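Local coordinates for protein F2 like fibronectin-binding protein (Streptococcus pneumoniae, PDB 5A0N) that acts as a surface-associated adhesin domain of a Gram-positive pathogen, whose internal thioester probably lets it bind host molecules covalently, at residues A[18-23]-A[72-77]; A[49-54]-A[211-216]; A[27-32]-A[66-71]. All coordinates share one frame; numbering follows the deposited sequence.

Contact 1: residues A[18-23]-A[72-77]; sequences KYYSLG and KGIYTL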
# COMPACT_ATOMS: atom_id res chain seq x y z
N LYS A 18 -14.74 -11.02 -5.37
CA LYS A 18 -14.70 -9.57 -5.24
C LYS A 18 -14.35 -9.13 -3.82
O LYS A 18 -14.71 -9.78 -2.84
CB LYS A 18 -16.04 -8.92 -5.65
CG LYS A 18 -16.52 -9.27 -7.05
CD LYS A 18 -15.49 -8.88 -8.12
CE LYS A 18 -15.97 -9.14 -9.53
NZ LYS A 18 -16.92 -8.09 -9.88
N TYR A 19 -13.62 -8.03 -3.75
CA TYR A 19 -13.04 -7.50 -2.52
C TYR A 19 -13.26 -6.00 -2.44
O TYR A 19 -13.31 -5.32 -3.49
CB TYR A 19 -11.53 -7.81 -2.47
CG TYR A 19 -11.24 -9.30 -2.49
CD1 TYR A 19 -11.17 -10.00 -3.69
CD2 TYR A 19 -11.08 -10.04 -1.31
CE1 TYR A 19 -10.98 -11.35 -3.74
CE2 TYR A 19 -10.85 -11.40 -1.34
CZ TYR A 19 -10.83 -12.06 -2.55
OH TYR A 19 -10.66 -13.43 -2.51
N TYR A 20 -13.34 -5.49 -1.21
CA TYR A 20 -13.48 -4.07 -0.91
C TYR A 20 -12.25 -3.65 -0.12
O TYR A 20 -11.52 -4.49 0.41
CB TYR A 20 -14.73 -3.78 -0.08
CG TYR A 20 -16.03 -4.34 -0.59
CD1 TYR A 20 -16.32 -4.46 -1.96
CD2 TYR A 20 -17.00 -4.72 0.30
CE1 TYR A 20 -17.56 -4.89 -2.39
CE2 TYR A 20 -18.22 -5.17 -0.11
CZ TYR A 20 -18.52 -5.26 -1.47
OH TYR A 20 -19.74 -5.72 -1.88
N SER A 21 -12.03 -2.34 -0.01
CA SER A 21 -10.99 -1.84 0.88
C SER A 21 -11.53 -0.78 1.83
O SER A 21 -12.41 0.05 1.49
CB SER A 21 -9.82 -1.26 0.09
OG SER A 21 -8.82 -0.72 0.93
N LEU A 22 -10.97 -0.77 3.04
CA LEU A 22 -11.29 0.21 4.06
C LEU A 22 -10.68 1.57 3.76
O LEU A 22 -11.04 2.57 4.40
CB LEU A 22 -10.86 -0.28 5.44
CG LEU A 22 -11.42 -1.63 5.86
CD1 LEU A 22 -11.03 -1.96 7.29
CD2 LEU A 22 -12.96 -1.71 5.70
N GLY A 23 -9.76 1.64 2.79
CA GLY A 23 -9.21 2.90 2.39
C GLY A 23 -7.96 3.31 3.10
O GLY A 23 -7.46 2.59 3.97
N LYS A 72 -16.87 1.67 -2.32
CA LYS A 72 -16.45 2.45 -3.50
C LYS A 72 -15.12 1.84 -3.86
O LYS A 72 -14.16 1.91 -3.09
CB LYS A 72 -16.33 3.95 -3.19
CG LYS A 72 -17.69 4.64 -2.96
CD LYS A 72 -18.45 4.81 -4.28
CE LYS A 72 -19.76 5.56 -4.16
NZ LYS A 72 -20.60 5.37 -5.39
N GLY A 73 -15.06 1.23 -5.04
CA GLY A 73 -13.87 0.50 -5.49
C GLY A 73 -13.96 -0.95 -5.15
O GLY A 73 -13.82 -1.32 -3.98
N ILE A 74 -14.17 -1.76 -6.17
CA ILE A 74 -14.37 -3.19 -6.00
C ILE A 74 -13.29 -3.87 -6.83
O ILE A 74 -13.00 -3.46 -7.96
CB ILE A 74 -15.79 -3.59 -6.45
CG1 ILE A 74 -16.84 -2.83 -5.63
CG2 ILE A 74 -15.98 -5.09 -6.28
CD1 ILE A 74 -18.27 -3.07 -6.06
N TYR A 75 -12.68 -4.89 -6.23
CA TYR A 75 -11.46 -5.50 -6.76
C TYR A 75 -11.58 -6.99 -6.94
O TYR A 75 -12.31 -7.67 -6.24
CB TYR A 75 -10.29 -5.22 -5.79
CG TYR A 75 -9.94 -3.78 -5.65
CD1 TYR A 75 -10.60 -2.95 -4.76
CD2 TYR A 75 -8.97 -3.20 -6.45
CE1 TYR A 75 -10.29 -1.61 -4.69
CE2 TYR A 75 -8.64 -1.86 -6.36
CZ TYR A 75 -9.34 -1.05 -5.48
OH TYR A 75 -9.06 0.27 -5.37
N THR A 76 -10.79 -7.51 -7.89
CA THR A 76 -10.47 -8.92 -7.99
C THR A 76 -9.02 -9.14 -7.59
O THR A 76 -8.22 -8.21 -7.58
CB THR A 76 -10.75 -9.52 -9.39
OG1 THR A 76 -10.02 -8.77 -10.35
CG2 THR A 76 -12.22 -9.47 -9.74
N LEU A 77 -8.70 -10.37 -7.24
CA LEU A 77 -7.40 -10.74 -6.70
C LEU A 77 -6.58 -11.57 -7.67
O LEU A 77 -7.07 -12.56 -8.22
CB LEU A 77 -7.61 -11.55 -5.40
CG LEU A 77 -6.40 -12.21 -4.76
CD1 LEU A 77 -5.35 -11.23 -4.33
CD2 LEU A 77 -6.83 -13.03 -3.58
O HOH W 1 -13.94 -0.71 -1.35

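Contact 2: residues A[49-54]-A[211-216]; sequences NSDNFA and LATVRW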
# COMPACT_ATOMS: atom_id res chain seq x y z
N ASN A 49 -11.10 -9.80 6.63
CA ASN A 49 -9.90 -9.35 5.94
C ASN A 49 -9.35 -10.46 5.09
O ASN A 49 -9.22 -11.61 5.51
CB ASN A 49 -8.78 -9.00 6.88
CG ASN A 49 -9.02 -7.76 7.64
OD1 ASN A 49 -10.07 -7.10 7.55
ND2 ASN A 49 -8.00 -7.40 8.43
N SER A 50 -8.97 -10.07 3.89
CA SER A 50 -8.22 -10.91 2.94
C SER A 50 -6.74 -10.56 3.00
O SER A 50 -5.90 -11.42 2.81
CB SER A 50 -8.76 -10.77 1.54
OG SER A 50 -8.69 -9.43 1.07
N ASP A 51 -6.42 -9.29 3.26
CA ASP A 51 -5.03 -8.82 3.44
C ASP A 51 -5.09 -7.68 4.45
O ASP A 51 -5.93 -6.78 4.34
CB ASP A 51 -4.39 -8.40 2.12
CG ASP A 51 -3.91 -9.60 1.33
OD1 ASP A 51 -2.92 -10.21 1.80
OD2 ASP A 51 -4.52 -9.93 0.28
N ASN A 52 -4.26 -7.78 5.48
CA ASN A 52 -4.35 -6.81 6.58
C ASN A 52 -4.00 -5.40 6.16
O ASN A 52 -4.43 -4.46 6.83
CB ASN A 52 -3.41 -7.17 7.72
CG ASN A 52 -3.84 -8.39 8.52
OD1 ASN A 52 -4.96 -8.86 8.43
ND2 ASN A 52 -2.92 -8.85 9.36
N PHE A 53 -3.21 -5.25 5.12
CA PHE A 53 -2.85 -3.95 4.59
C PHE A 53 -2.65 -4.11 3.10
O PHE A 53 -2.46 -5.23 2.61
CB PHE A 53 -1.54 -3.43 5.23
CG PHE A 53 -0.34 -4.34 5.04
CD1 PHE A 53 0.42 -4.27 3.89
CD2 PHE A 53 0.01 -5.26 6.04
CE1 PHE A 53 1.46 -5.15 3.70
CE2 PHE A 53 1.09 -6.08 5.87
CZ PHE A 53 1.82 -6.02 4.70
N ALA A 54 -2.60 -2.99 2.40
CA ALA A 54 -2.24 -2.97 0.99
C ALA A 54 -1.71 -1.57 0.68
O ALA A 54 -1.78 -0.67 1.53
CB ALA A 54 -3.44 -3.32 0.11
N LEU A 211 -4.37 -1.88 -6.18
CA LEU A 211 -3.68 -2.10 -4.91
C LEU A 211 -2.72 -3.28 -5.08
O LEU A 211 -2.99 -4.19 -5.87
CB LEU A 211 -4.63 -2.45 -3.76
CG LEU A 211 -5.85 -1.58 -3.60
CD1 LEU A 211 -6.80 -2.15 -2.55
CD2 LEU A 211 -5.51 -0.15 -3.35
N ALA A 212 -1.67 -3.32 -4.27
CA ALA A 212 -0.88 -4.54 -4.18
C ALA A 212 -0.36 -4.68 -2.76
O ALA A 212 -0.31 -3.71 -1.98
CB ALA A 212 0.26 -4.60 -5.21
N THR A 213 -0.00 -5.90 -2.40
CA THR A 213 0.41 -6.21 -1.05
C THR A 213 1.30 -7.45 -1.03
O THR A 213 1.62 -7.98 -2.09
CB THR A 213 -0.82 -6.30 -0.13
OG1 THR A 213 -0.35 -6.30 1.21
CG2 THR A 213 -1.68 -7.52 -0.41
N VAL A 214 1.66 -7.89 0.18
CA VAL A 214 2.58 -9.00 0.36
C VAL A 214 2.28 -9.71 1.66
O VAL A 214 1.75 -9.10 2.61
CB VAL A 214 4.05 -8.49 0.32
CG1 VAL A 214 4.33 -7.50 1.47
CG2 VAL A 214 5.06 -9.63 0.28
N ARG A 215 2.61 -10.98 1.70
CA ARG A 215 2.51 -11.79 2.90
C ARG A 215 3.60 -12.84 2.84
O ARG A 215 4.12 -13.15 1.77
CB ARG A 215 1.13 -12.46 3.01
CG ARG A 215 0.81 -13.31 1.80
CD ARG A 215 -0.39 -14.20 1.88
NE ARG A 215 -1.56 -13.40 2.07
CZ ARG A 215 -2.46 -13.62 3.02
NH1 ARG A 215 -2.38 -14.60 3.93
NH2 ARG A 215 -3.44 -12.82 3.03
N TRP A 216 3.90 -13.43 3.99
CA TRP A 216 4.70 -14.64 3.98
C TRP A 216 3.93 -15.82 3.42
O TRP A 216 2.74 -15.98 3.72
CB TRP A 216 5.16 -14.97 5.40
CG TRP A 216 6.06 -13.97 5.93
CD1 TRP A 216 5.78 -13.03 6.86
CD2 TRP A 216 7.46 -13.78 5.58
NE1 TRP A 216 6.89 -12.26 7.11
CE2 TRP A 216 7.93 -12.70 6.34
CE3 TRP A 216 8.34 -14.42 4.72
CZ2 TRP A 216 9.24 -12.25 6.27
CZ3 TRP A 216 9.65 -13.98 4.65
CH2 TRP A 216 10.08 -12.90 5.40

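Contact 3: residues A[27-32]-A[66-71]; sequences KLYSNQ and FTDEKP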
# COMPACT_ATOMS: atom_id res chain seq x y z
N LYS A 27 -13.41 7.40 6.78
CA LYS A 27 -14.37 7.00 7.79
C LYS A 27 -14.85 5.58 7.54
O LYS A 27 -15.14 5.21 6.39
CB LYS A 27 -15.56 7.94 7.75
CG LYS A 27 -15.27 9.39 8.03
CD LYS A 27 -16.52 10.23 7.94
CE LYS A 27 -16.28 11.69 8.21
NZ LYS A 27 -17.57 12.44 8.11
N LEU A 28 -14.94 4.78 8.59
CA LEU A 28 -15.72 3.54 8.52
C LEU A 28 -17.21 3.82 8.63
O LEU A 28 -18.01 3.13 8.03
CB LEU A 28 -15.29 2.48 9.53
CG LEU A 28 -14.17 1.54 9.06
CD1 LEU A 28 -12.90 2.32 8.76
CD2 LEU A 28 -13.93 0.45 10.09
N TYR A 29 -17.55 4.86 9.40
CA TYR A 29 -18.96 5.27 9.58
C TYR A 29 -18.98 6.79 9.46
O TYR A 29 -18.12 7.49 10.01
CB TYR A 29 -19.50 4.77 10.94
CG TYR A 29 -19.46 3.29 11.01
CD1 TYR A 29 -20.40 2.50 10.37
CD2 TYR A 29 -18.37 2.65 11.60
CE1 TYR A 29 -20.29 1.13 10.35
CE2 TYR A 29 -18.26 1.27 11.58
CZ TYR A 29 -19.23 0.51 10.97
OH TYR A 29 -19.11 -0.86 10.97
N SER A 30 -19.96 7.28 8.70
CA SER A 30 -19.96 8.66 8.25
C SER A 30 -20.10 9.72 9.34
O SER A 30 -19.72 10.87 9.11
CB SER A 30 -21.01 8.90 7.18
OG SER A 30 -22.31 8.54 7.65
N ASN A 31 -20.61 9.34 10.51
CA ASN A 31 -20.69 10.29 11.60
C ASN A 31 -19.46 10.35 12.49
O ASN A 31 -19.45 11.15 13.45
CB ASN A 31 -21.96 10.10 12.45
CG ASN A 31 -21.98 8.81 13.21
OD1 ASN A 31 -21.29 7.86 12.89
ND2 ASN A 31 -22.79 8.79 14.25
N GLN A 32 -18.45 9.54 12.20
CA GLN A 32 -17.23 9.46 13.00
C GLN A 32 -16.09 10.21 12.34
O GLN A 32 -16.10 10.45 11.13
CB GLN A 32 -16.80 8.01 13.22
CG GLN A 32 -17.73 7.25 14.14
CD GLN A 32 -17.11 5.97 14.63
OE1 GLN A 32 -15.91 5.91 14.95
NE2 GLN A 32 -17.92 4.92 14.65
N PHE A 66 -15.07 2.27 2.22
CA PHE A 66 -16.14 1.38 2.69
C PHE A 66 -16.94 2.09 3.78
O PHE A 66 -17.38 1.47 4.76
CB PHE A 66 -15.55 0.06 3.18
CG PHE A 66 -16.55 -1.05 3.38
CD1 PHE A 66 -17.38 -1.46 2.35
CD2 PHE A 66 -16.64 -1.72 4.59
CE1 PHE A 66 -18.29 -2.49 2.52
CE2 PHE A 66 -17.55 -2.78 4.76
CZ PHE A 66 -18.37 -3.15 3.72
N THR A 67 -17.18 3.38 3.60
CA THR A 67 -17.91 4.13 4.61
C THR A 67 -19.37 3.66 4.70
O THR A 67 -20.02 3.48 3.68
CB THR A 67 -17.84 5.62 4.28
OG1 THR A 67 -16.47 6.02 4.11
CG2 THR A 67 -18.51 6.45 5.35
N ASP A 68 -19.85 3.45 5.93
CA ASP A 68 -21.22 2.98 6.15
C ASP A 68 -21.47 1.67 5.42
O ASP A 68 -22.60 1.35 5.04
CB ASP A 68 -22.27 4.04 5.77
CG ASP A 68 -22.19 5.29 6.61
OD1 ASP A 68 -21.63 5.23 7.73
OD2 ASP A 68 -22.73 6.35 6.16
N GLU A 69 -20.41 0.87 5.27
CA GLU A 69 -20.50 -0.42 4.56
C GLU A 69 -20.99 -0.30 3.13
O GLU A 69 -21.54 -1.25 2.57
CB GLU A 69 -21.28 -1.44 5.38
CG GLU A 69 -20.72 -1.60 6.78
CD GLU A 69 -20.86 -2.97 7.37
OE1 GLU A 69 -20.00 -3.86 7.10
OE2 GLU A 69 -21.82 -3.13 8.10
N LYS A 70 -20.70 0.83 2.49
CA LYS A 70 -21.04 1.03 1.08
C LYS A 70 -19.70 1.03 0.33
O LYS A 70 -18.89 1.94 0.49
CB LYS A 70 -21.77 2.37 0.86
CG LYS A 70 -23.03 2.60 1.69
CD LYS A 70 -24.10 1.57 1.46
CE LYS A 70 -25.33 1.71 2.40
NZ LYS A 70 -25.11 1.01 3.73
N PRO A 71 -19.46 0.03 -0.50
CA PRO A 71 -18.14 -0.01 -1.15
C PRO A 71 -18.04 1.04 -2.25
O PRO A 71 -18.96 1.25 -3.01
CB PRO A 71 -18.09 -1.42 -1.76
CG PRO A 71 -19.54 -1.77 -1.98
CD PRO A 71 -20.29 -1.13 -0.84
O HOH W 2 -13.81 3.18 4.61
O HOH W 3 -17.59 0.45 7.23
O HOH W 4 -21.23 -2.23 10.55

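Contact 1: residues A[18-23]-A[72-77]
With chi1 at -61° in Tyr-19 and -64° in Tyr-75, each ring leaves its chain beside its own backbone N and presents an edge to the carbonyl of the other tyrosine: Tyr-75 O lies in the plane of the Tyr-19 ring and Tyr-19 O in that of Tyr-75. The two residues form a single antiparallel bridge, a hydrogen-bonded pair. Tyr-19 N gives to Tyr-75 O at 2.8 Å, somewhat bent at 139°, and Tyr-75 N answers to Tyr-19 O, also at 2.8 Å. Tyr-75 O takes a further CA-H...O contact from Lys-18 CA at 3.2 Å. Beyond the bridge, Tyr-19 CE1 meets Leu-77 CB at 3.8 Å, and Tyr-20 lies alongside Ile-74, its CE1 3.9 Å from Ile-74 CG1. Lys-18 runs beside Thr-76, CD to CG2 3.7 Å, while its NZ reaches a salt bridge with Asp-201. Past Ile-74 a water takes over the pairing: it accepts from Ser-21 N at 2.8 Å and lies 2.7 Å from Gly-73 O, to which it can donate. Ser-21 OG accepts from Gly-23 N, two residues on, an ST turn. Both phenol ends bond outside the pair, Tyr-19 OH with Ser-14 N and Tyr-75 OH with Gln-209 O, and Tyr-198 meets the Tyr-19 ring edge-to-face. Strands 19-21 and 75-78 are outermost in two different antiparallel sheets, so one pair of backbone bonds and one water join the sheets here, while carbon of Tyr-19, Tyr-20, Ile-74 and Leu-77 packs beside them: the pairing is local and does not run on as a regular sheet.

Contact 2: residues A[49-54]-A[211-216]
Ala-54 and Thr-213 approach to 4.7 Å between CA atoms, where the chain, having turned a corner at Ser-50, comes up to strand 211-216. Thr-213 carries much of the contact: its OG1, anti to the backbone N (chi1 -167°), donates to Phe-53 O at 2.7 Å from above the carbonyl plane, while its CG2 methyl presses on the carboxylate carbon of Asp-51, CG2 to CG 3.5 Å. Arg-215 bends at chi3 and brings NH2 to Asp-51 OD1 at 2.9 Å in a salt bridge; carboxylate and guanidinium planes stand 70° apart, and OD1 is met from above its plane. The same carboxylate binds Arg-196 and Tyr-198 through OD2 and Asn-8 through OD1, so this buried acid is gripped on both oxygens; Arg-215 NH1 goes on to Ala-10 O. The Phe-53 ring reaches along the strand, CZ 3.7 Å from Val-214 O. At the other end the methyl of Ala-54 packs on Leu-211, CB to CB 4.1 Å. Ser-50 and Asp-51 both face Val-41, a classic beta bulge, and the segment leads into strand 55-56, the neighbour of 211-216 in the four-stranded antiparallel sheet: a buried junction of two sheets in the thioester domain.

Contact 3: residues A[27-32]-A[66-71]
The Tyr-29 ring and the Asp-68 carboxylate have planes 34° apart, with Asp-68 OD1 4.0 Å from ring atom CD1 of Tyr-29, and a water sits off one face of the ring, toward its rim. The Phe-66 ring carries Glu-69 CA over the centre of one face, at 3.5 Å above the plane, and Pro-71 CA at its edge, while His-47 meets it edge-to-face. Asp-68 is the main polar partner across the contact. Its OD2 accepts from Ser-30 OG at 2.7 Å on the syn lone pair, and its OD1 accepts from Ser-30 N at 2.8 Å, also on the syn side but 34° out of plane; two bonds to one residue should hold the carboxylate's rotation. Ser-30 belongs to a type I beta turn from Tyr-29 to Gln-32, in the surface loop between strands 25-26 and 35-36, and this turn is tied to the loop that precedes strand 75-78. Backbone and hydroxyl bonds add to the tie: Asp-68 N gives to Leu-28 O at 2.8 Å, and Thr-67 OG1, placed beside its own backbone N (chi1 -54°), gives to Lys-27 O at 2.8 Å. Two waters bridge Phe-66 to the carbonyls of Lys-27 and Leu-28. Another water joins Tyr-29 OH to Glu-69 OE2, 2.7 Å from that carboxylate oxygen.

Contacts 1 and 2 lie 12 Å apart between centres and touch: Tyr-19 CD2 comes 3.4 Å from Ser-50 OG, and the Tyr-75 ring packs on Leu-211. Both involve the same three- and four-stranded sheets, contact 2 deep in the chain and contact 1 farther out. Contact 3, 14 Å from contact 1 between centres, meets it through aromatic carbon, Tyr-20 CD2 to Phe-66 CE1 3.4 Å; Pro-71 of 66-71 leads straight into 72-77. Contacts 2 and 3 do not touch, their nearest atoms being about 9 Å apart. The chain's single cysteine, which probably supplies the thioester sulfur, lies in strand 55-56 directly after 49-54, so contact 2 adjoins that site along the chain.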